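Long-range contact in phosphoglycerate oxidoreductase (Rhizobium etli, PDB 4HY3), which probably reduces hydroxypyruvate or glyoxylate with NAD(P)H through a Rossmann-type nucleotide-binding domain: residues R192-F205 and N217-S231. Residues are numbered along the deposited sequence; the frame is centred on the assembly and turned at random.
Sequences RRVLSGFRARIRVF and NGVEPASLEDVLTKS
Val204 and Val219 press together at the edge of a Rossmann-type parallel sheet, where strand 201-205 and the outermost strand 220-221 are the two strands of a beta-alpha-beta unit. Backbone bonds run alternately between them: Glu220 N to Ile202 O, Val204 N to Glu220 O, Ala222 N to Val204 O. Val219 is the bump on one side of this seam. Its CG1 lies against Ile202 CG2 at 3.6 Å, while its CB meets Val204 CG2 at 3.5 Å; compact branched residues suit so close a fit, and Leu214 of helix 211-216 packs on both valines.

On the other face, the long Arg203 side chain lies in a trough formed by Ala222, Asp226 and Lys230. The small Ala222 CB lets the arginine's aliphatic stem pass, Lys230 CB sits over one guanidinium face, and NH1 makes a weak hydrogen bond to Lys230 O. Glu220 OE1 stands over the centre of the Arg201 guanidinium, and OE2 makes a salt bridge to Arg201 NH2 at 3.1 Å; OE2 lies well out of the guanidinium plane, so opposite charges alone pair these residues at the sheet edge. Farther along, the Phe205 ring, carried by a CG anti to the backbone N (chi1 166°), offers a flat face suited to an aliphatic chain: Leu224 CB makes a CH-pi contact 4.1 Å from its centroid. Val227 CG2 abuts Phe205 CB, joining helix 224-229 to the strand.

At the far end, Gly218 closes helix 211-216 with a Schellman motif; its positive phi suits glycine, and a side chain there would probably crowd the Arg192 guanidinium. Arg192 bends at chi2 (49°), bringing NE to Gly218 O at 3.0 Å. An alanine here would probably leave Gly218 O without its NE donor and open a gap where the arginine chain lay against Asn217 O. Gly218 O sits near the guanidinium plane, with an N-H...O angle of 162°.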
loop_
_atom_site.group_PDB
_atom_site.type_symbol
_atom_site.label_atom_id
_atom_site.label_comp_id
_atom_site.label_asym_id
_atom_site.label_seq_id
_atom_site.Cartn_x
_atom_site.Cartn_y
_atom_site.Cartn_z
ATOM N N ARG A 192 -13.131 -0.721 -0.439
ATOM C CA ARG A 192 -11.981 0.163 -0.483
ATOM C C ARG A 192 -10.716 -0.660 -0.623
ATOM O O ARG A 192 -9.778 -0.233 -1.279
ATOM C CB ARG A 192 -11.918 1.076 0.740
ATOM C CG ARG A 192 -10.650 1.896 0.884
ATOM C CD ARG A 192 -10.258 2.630 -0.394
ATOM N NE ARG A 192 -9.025 3.402 -0.202
ATOM C CZ ARG A 192 -7.789 2.954 -0.396
ATOM N NH1 ARG A 192 -7.548 1.718 -0.821
ATOM N NH2 ARG A 192 -6.777 3.761 -0.154
ATOM N N ARG A 193 -10.687 -1.848 -0.031
ATOM C CA ARG A 193 -9.466 -2.642 -0.105
ATOM C C ARG A 193 -9.228 -3.208 -1.510
ATOM O O ARG A 193 -8.148 -3.050 -2.076
ATOM C CB ARG A 193 -9.442 -3.739 0.944
ATOM C CG ARG A 193 -8.097 -4.447 1.013
ATOM C CD ARG A 193 -7.912 -5.199 2.325
ATOM N NE ARG A 193 -8.973 -6.187 2.493
ATOM C CZ ARG A 193 -10.043 -6.033 3.275
ATOM N NH1 ARG A 193 -10.178 -4.935 3.997
ATOM N NH2 ARG A 193 -10.981 -6.981 3.341
ATOM N N VAL A 194 -10.244 -3.845 -2.081
ATOM C CA VAL A 194 -10.066 -4.411 -3.414
ATOM C C VAL A 194 -9.784 -3.304 -4.435
ATOM O O VAL A 194 -9.019 -3.505 -5.372
ATOM C CB VAL A 194 -11.176 -5.412 -3.826
ATOM C CG1 VAL A 194 -11.178 -6.551 -2.851
ATOM C CG2 VAL A 194 -12.556 -4.782 -3.841
ATOM N N LEU A 195 -10.332 -2.121 -4.203
ATOM C CA LEU A 195 -10.119 -1.016 -5.119
ATOM C C LEU A 195 -8.748 -0.350 -4.958
ATOM O O LEU A 195 -8.340 0.422 -5.808
ATOM C CB LEU A 195 -11.262 0.012 -5.021
ATOM C CG LEU A 195 -12.670 -0.466 -5.411
ATOM C CD1 LEU A 195 -13.777 0.390 -4.820
ATOM C CD2 LEU A 195 -12.825 -0.537 -6.920
ATOM N N SER A 196 -8.017 -0.678 -3.908
ATOM C CA SER A 196 -6.771 0.020 -3.613
ATOM C C SER A 196 -5.719 -0.122 -4.682
ATOM O O SER A 196 -4.688 0.529 -4.618
ATOM C CB SER A 196 -6.170 -0.461 -2.298
ATOM O OG SER A 196 -5.809 -1.813 -2.396
ATOM N N GLY A 197 -5.970 -0.992 -5.643
ATOM C CA GLY A 197 -5.033 -1.218 -6.721
ATOM C C GLY A 197 -5.402 -0.431 -7.956
ATOM O O GLY A 197 -4.786 -0.593 -9.003
ATOM N N PHE A 198 -6.402 0.436 -7.838
ATOM C CA PHE A 198 -6.885 1.173 -8.991
ATOM C C PHE A 198 -6.611 2.656 -8.952
ATOM O O PHE A 198 -6.973 3.360 -9.888
ATOM C CB PHE A 198 -8.360 0.924 -9.173
ATOM C CG PHE A 198 -8.662 -0.451 -9.647
ATOM C CD1 PHE A 198 -9.010 -0.677 -10.961
ATOM C CD2 PHE A 198 -8.586 -1.532 -8.778
ATOM C CE1 PHE A 198 -9.304 -1.957 -11.405
ATOM C CE2 PHE A 198 -8.874 -2.824 -9.216
ATOM C CZ PHE A 198 -9.231 -3.034 -10.538
ATOM N N ARG A 199 -5.979 3.132 -7.886
ATOM C CA ARG A 199 -5.605 4.543 -7.783
ATOM C C ARG A 199 -6.672 5.480 -8.380
ATOM O O ARG A 199 -6.342 6.453 -9.046
ATOM C CB ARG A 199 -4.232 4.792 -8.418
ATOM C CG ARG A 199 -3.051 4.231 -7.624
ATOM C CD ARG A 199 -2.676 2.819 -8.064
ATOM N NE ARG A 199 -1.466 2.284 -7.419
ATOM C CZ ARG A 199 -1.443 1.294 -6.517
ATOM N NH1 ARG A 199 -2.563 0.710 -6.112
ATOM N NH2 ARG A 199 -0.289 0.878 -6.004
ATOM N N ALA A 200 -7.939 5.147 -8.125
ATOM C CA ALA A 200 -9.130 5.908 -8.507
ATOM C C ALA A 200 -9.545 6.944 -7.438
ATOM O O ALA A 200 -8.912 7.032 -6.383
ATOM C CB ALA A 200 -10.273 4.939 -8.743
ATOM N N ARG A 201 -10.596 7.723 -7.710
ATOM C CA ARG A 201 -11.129 8.666 -6.718
ATOM C C ARG A 201 -12.428 8.188 -6.009
ATOM O O ARG A 201 -13.486 7.927 -6.645
ATOM C CB ARG A 201 -11.305 10.046 -7.343
ATOM C CG ARG A 201 -11.943 11.094 -6.450
ATOM C CD ARG A 201 -11.280 12.412 -6.745
ATOM N NE ARG A 201 -12.115 13.558 -6.417
ATOM C CZ ARG A 201 -11.702 14.611 -5.714
ATOM N NH1 ARG A 201 -10.458 14.668 -5.238
ATOM N NH2 ARG A 201 -12.545 15.605 -5.480
ATOM N N ILE A 202 -12.344 8.081 -4.684
ATOM C CA ILE A 202 -13.398 7.403 -3.942
ATOM C C ILE A 202 -14.167 8.286 -2.953
ATOM O O ILE A 202 -13.656 8.632 -1.860
ATOM C CB ILE A 202 -12.875 6.112 -3.265
ATOM C CG1 ILE A 202 -12.265 5.185 -4.321
ATOM C CG2 ILE A 202 -14.013 5.412 -2.528
ATOM C CD1 ILE A 202 -11.419 4.075 -3.758
ATOM N N ARG A 203 -15.400 8.620 -3.355
ATOM C CA ARG A 203 -16.333 9.450 -2.577
ATOM C C ARG A 203 -17.282 8.574 -1.822
ATOM O O ARG A 203 -17.915 7.696 -2.403
ATOM C CB ARG A 203 -17.164 10.361 -3.487
ATOM C CG ARG A 203 -16.447 11.623 -3.921
ATOM C CD ARG A 203 -17.394 12.550 -4.648
ATOM N NE ARG A 203 -16.698 13.453 -5.559
ATOM C CZ ARG A 203 -16.431 13.167 -6.829
ATOM N NH1 ARG A 203 -16.789 11.981 -7.330
ATOM N NH2 ARG A 203 -15.810 14.059 -7.592
ATOM N N VAL A 204 -17.406 8.840 -0.532
ATOM C CA VAL A 204 -18.207 8.003 0.341
ATOM C C VAL A 204 -19.233 8.842 1.084
ATOM O O VAL A 204 -18.907 9.870 1.665
ATOM C CB VAL A 204 -17.320 7.236 1.368
ATOM C CG1 VAL A 204 -18.160 6.590 2.477
ATOM C CG2 VAL A 204 -16.495 6.170 0.667
ATOM N N PHE A 205 -20.471 8.382 1.084
ATOM C CA PHE A 205 -21.475 9.005 1.904
ATOM C C PHE A 205 -21.824 8.110 3.092
ATOM O O PHE A 205 -22.154 6.938 2.925
ATOM C CB PHE A 205 -22.713 9.368 1.073
ATOM C CG PHE A 205 -23.904 9.705 1.903
ATOM C CD1 PHE A 205 -23.980 10.925 2.564
ATOM C CD2 PHE A 205 -24.941 8.792 2.049
ATOM C CE1 PHE A 205 -25.081 11.235 3.354
ATOM C CE2 PHE A 205 -26.048 9.087 2.839
ATOM C CZ PHE A 205 -26.121 10.314 3.488
ATOM N N ASN A 217 -9.547 5.956 6.391
ATOM C CA ASN A 217 -9.840 4.719 5.679
ATOM C C ASN A 217 -9.527 4.857 4.193
ATOM O O ASN A 217 -9.961 4.042 3.388
ATOM C CB ASN A 217 -11.322 4.380 5.835
ATOM C CG ASN A 217 -11.588 3.438 6.985
ATOM O OD1 ASN A 217 -11.835 2.255 6.780
ATOM N ND2 ASN A 217 -11.535 3.955 8.212
ATOM N N GLY A 218 -8.811 5.914 3.832
ATOM C CA GLY A 218 -8.579 6.254 2.440
ATOM C C GLY A 218 -9.796 6.636 1.599
ATOM O O GLY A 218 -9.895 6.230 0.448
ATOM N N VAL A 219 -10.725 7.423 2.123
ATOM C CA VAL A 219 -11.817 7.872 1.245
ATOM C C VAL A 219 -12.188 9.336 1.478
ATOM O O VAL A 219 -11.838 9.918 2.515
ATOM C CB VAL A 219 -13.108 6.990 1.312
ATOM C CG1 VAL A 219 -12.850 5.578 0.834
ATOM C CG2 VAL A 219 -13.708 6.983 2.711
ATOM N N GLU A 220 -12.930 9.889 0.517
ATOM C CA GLU A 220 -13.396 11.260 0.562
ATOM C C GLU A 220 -14.865 11.358 1.021
ATOM O O GLU A 220 -15.792 11.059 0.247
ATOM C CB GLU A 220 -13.226 11.871 -0.825
ATOM C CG GLU A 220 -13.477 13.364 -0.917
ATOM C CD GLU A 220 -13.182 13.886 -2.305
ATOM O OE1 GLU A 220 -12.240 13.358 -2.942
ATOM O OE2 GLU A 220 -13.895 14.807 -2.764
ATOM N N PRO A 221 -15.081 11.787 2.282
ATOM C CA PRO A 221 -16.417 11.958 2.856
ATOM C C PRO A 221 -17.171 12.933 2.008
ATOM O O PRO A 221 -16.612 13.964 1.652
ATOM C CB PRO A 221 -16.146 12.592 4.219
ATOM C CG PRO A 221 -14.726 13.066 4.191
ATOM C CD PRO A 221 -14.017 12.175 3.224
ATOM N N ALA A 222 -18.415 12.625 1.672
ATOM C CA ALA A 222 -19.112 13.404 0.665
ATOM C C ALA A 222 -20.645 13.386 0.801
ATOM O O ALA A 222 -21.233 12.560 1.499
ATOM C CB ALA A 222 -18.673 12.977 -0.737
ATOM N N SER A 223 -21.280 14.335 0.134
ATOM C CA SER A 223 -22.707 14.444 0.131
ATOM C C SER A 223 -23.220 13.323 -0.724
ATOM O O SER A 223 -22.508 12.852 -1.606
ATOM C CB SER A 223 -23.064 15.746 -0.540
ATOM O OG SER A 223 -21.921 16.563 -0.520
ATOM N N LEU A 224 -24.469 12.926 -0.481
ATOM C CA LEU A 224 -25.119 11.887 -1.257
ATOM C C LEU A 224 -25.190 12.328 -2.684
ATOM O O LEU A 224 -25.074 11.515 -3.588
ATOM C CB LEU A 224 -26.534 11.671 -0.753
ATOM C CG LEU A 224 -27.261 10.325 -0.834
ATOM C CD1 LEU A 224 -28.485 10.454 0.054
ATOM C CD2 LEU A 224 -27.681 9.877 -2.223
ATOM N N GLU A 225 -25.380 13.635 -2.863
ATOM C CA GLU A 225 -25.543 14.264 -4.178
ATOM C C GLU A 225 -24.223 14.222 -4.972
ATOM O O GLU A 225 -24.211 13.763 -6.118
ATOM C CB GLU A 225 -26.133 15.680 -4.033
ATOM C CG GLU A 225 -27.104 15.841 -2.851
ATOM C CD GLU A 225 -28.380 14.979 -2.929
ATOM O OE1 GLU A 225 -28.884 14.731 -4.049
ATOM O OE2 GLU A 225 -28.902 14.564 -1.861
ATOM N N ASP A 226 -23.117 14.632 -4.352
ATOM C CA ASP A 226 -21.781 14.389 -4.949
ATOM C C ASP A 226 -21.547 12.938 -5.391
ATOM O O ASP A 226 -21.074 12.704 -6.501
ATOM C CB ASP A 226 -20.647 14.771 -3.987
ATOM C CG ASP A 226 -20.596 16.250 -3.706
ATOM O OD1 ASP A 226 -20.149 16.639 -2.605
ATOM O OD2 ASP A 226 -21.011 17.028 -4.586
ATOM N N VAL A 227 -21.854 11.983 -4.505
ATOM C CA VAL A 227 -21.606 10.560 -4.731
ATOM C C VAL A 227 -22.472 10.113 -5.893
ATOM O O VAL A 227 -22.037 9.365 -6.786
ATOM C CB VAL A 227 -21.943 9.722 -3.471
ATOM C CG1 VAL A 227 -22.049 8.230 -3.776
ATOM C CG2 VAL A 227 -20.913 9.959 -2.385
ATOM N N LEU A 228 -23.697 10.614 -5.879
ATOM C CA LEU A 228 -24.719 10.199 -6.801
ATOM C C LEU A 228 -24.470 10.824 -8.175
ATOM O O LEU A 228 -24.905 10.291 -9.201
ATOM C CB LEU A 228 -26.066 10.631 -6.230
ATOM C CG LEU A 228 -27.328 9.882 -6.631
ATOM C CD1 LEU A 228 -28.456 10.121 -5.630
ATOM C CD2 LEU A 228 -27.765 10.311 -8.023
ATOM N N THR A 229 -23.724 11.928 -8.186
ATOM C CA THR A 229 -23.705 12.817 -9.336
ATOM C C THR A 229 -22.380 12.913 -10.062
ATOM O O THR A 229 -22.341 12.780 -11.289
ATOM C CB THR A 229 -24.300 14.201 -8.958
ATOM O OG1 THR A 229 -25.649 14.266 -9.446
ATOM C CG2 THR A 229 -23.465 15.390 -9.492
ATOM N N LYS A 230 -21.310 13.139 -9.309
ATOM C CA LYS A 230 -19.954 13.254 -9.853
ATOM C C LYS A 230 -19.242 11.900 -9.905
ATOM O O LYS A 230 -18.040 11.819 -9.623
ATOM C CB LYS A 230 -19.153 14.210 -8.979
ATOM C CG LYS A 230 -20.043 15.271 -8.359
ATOM C CD LYS A 230 -19.286 16.415 -7.720
ATOM C CE LYS A 230 -20.177 17.637 -7.745
ATOM N NZ LYS A 230 -20.061 18.410 -6.486
ATOM N N SER A 231 -19.980 10.840 -10.258
ATOM C CA SER A 231 -19.424 9.485 -10.158
ATOM C C SER A 231 -19.694 8.568 -11.362
ATOM O O SER A 231 -20.806 8.534 -11.907
ATOM C CB SER A 231 -19.846 8.808 -8.837
ATOM O OG SER A 231 -18.983 9.144 -7.766
#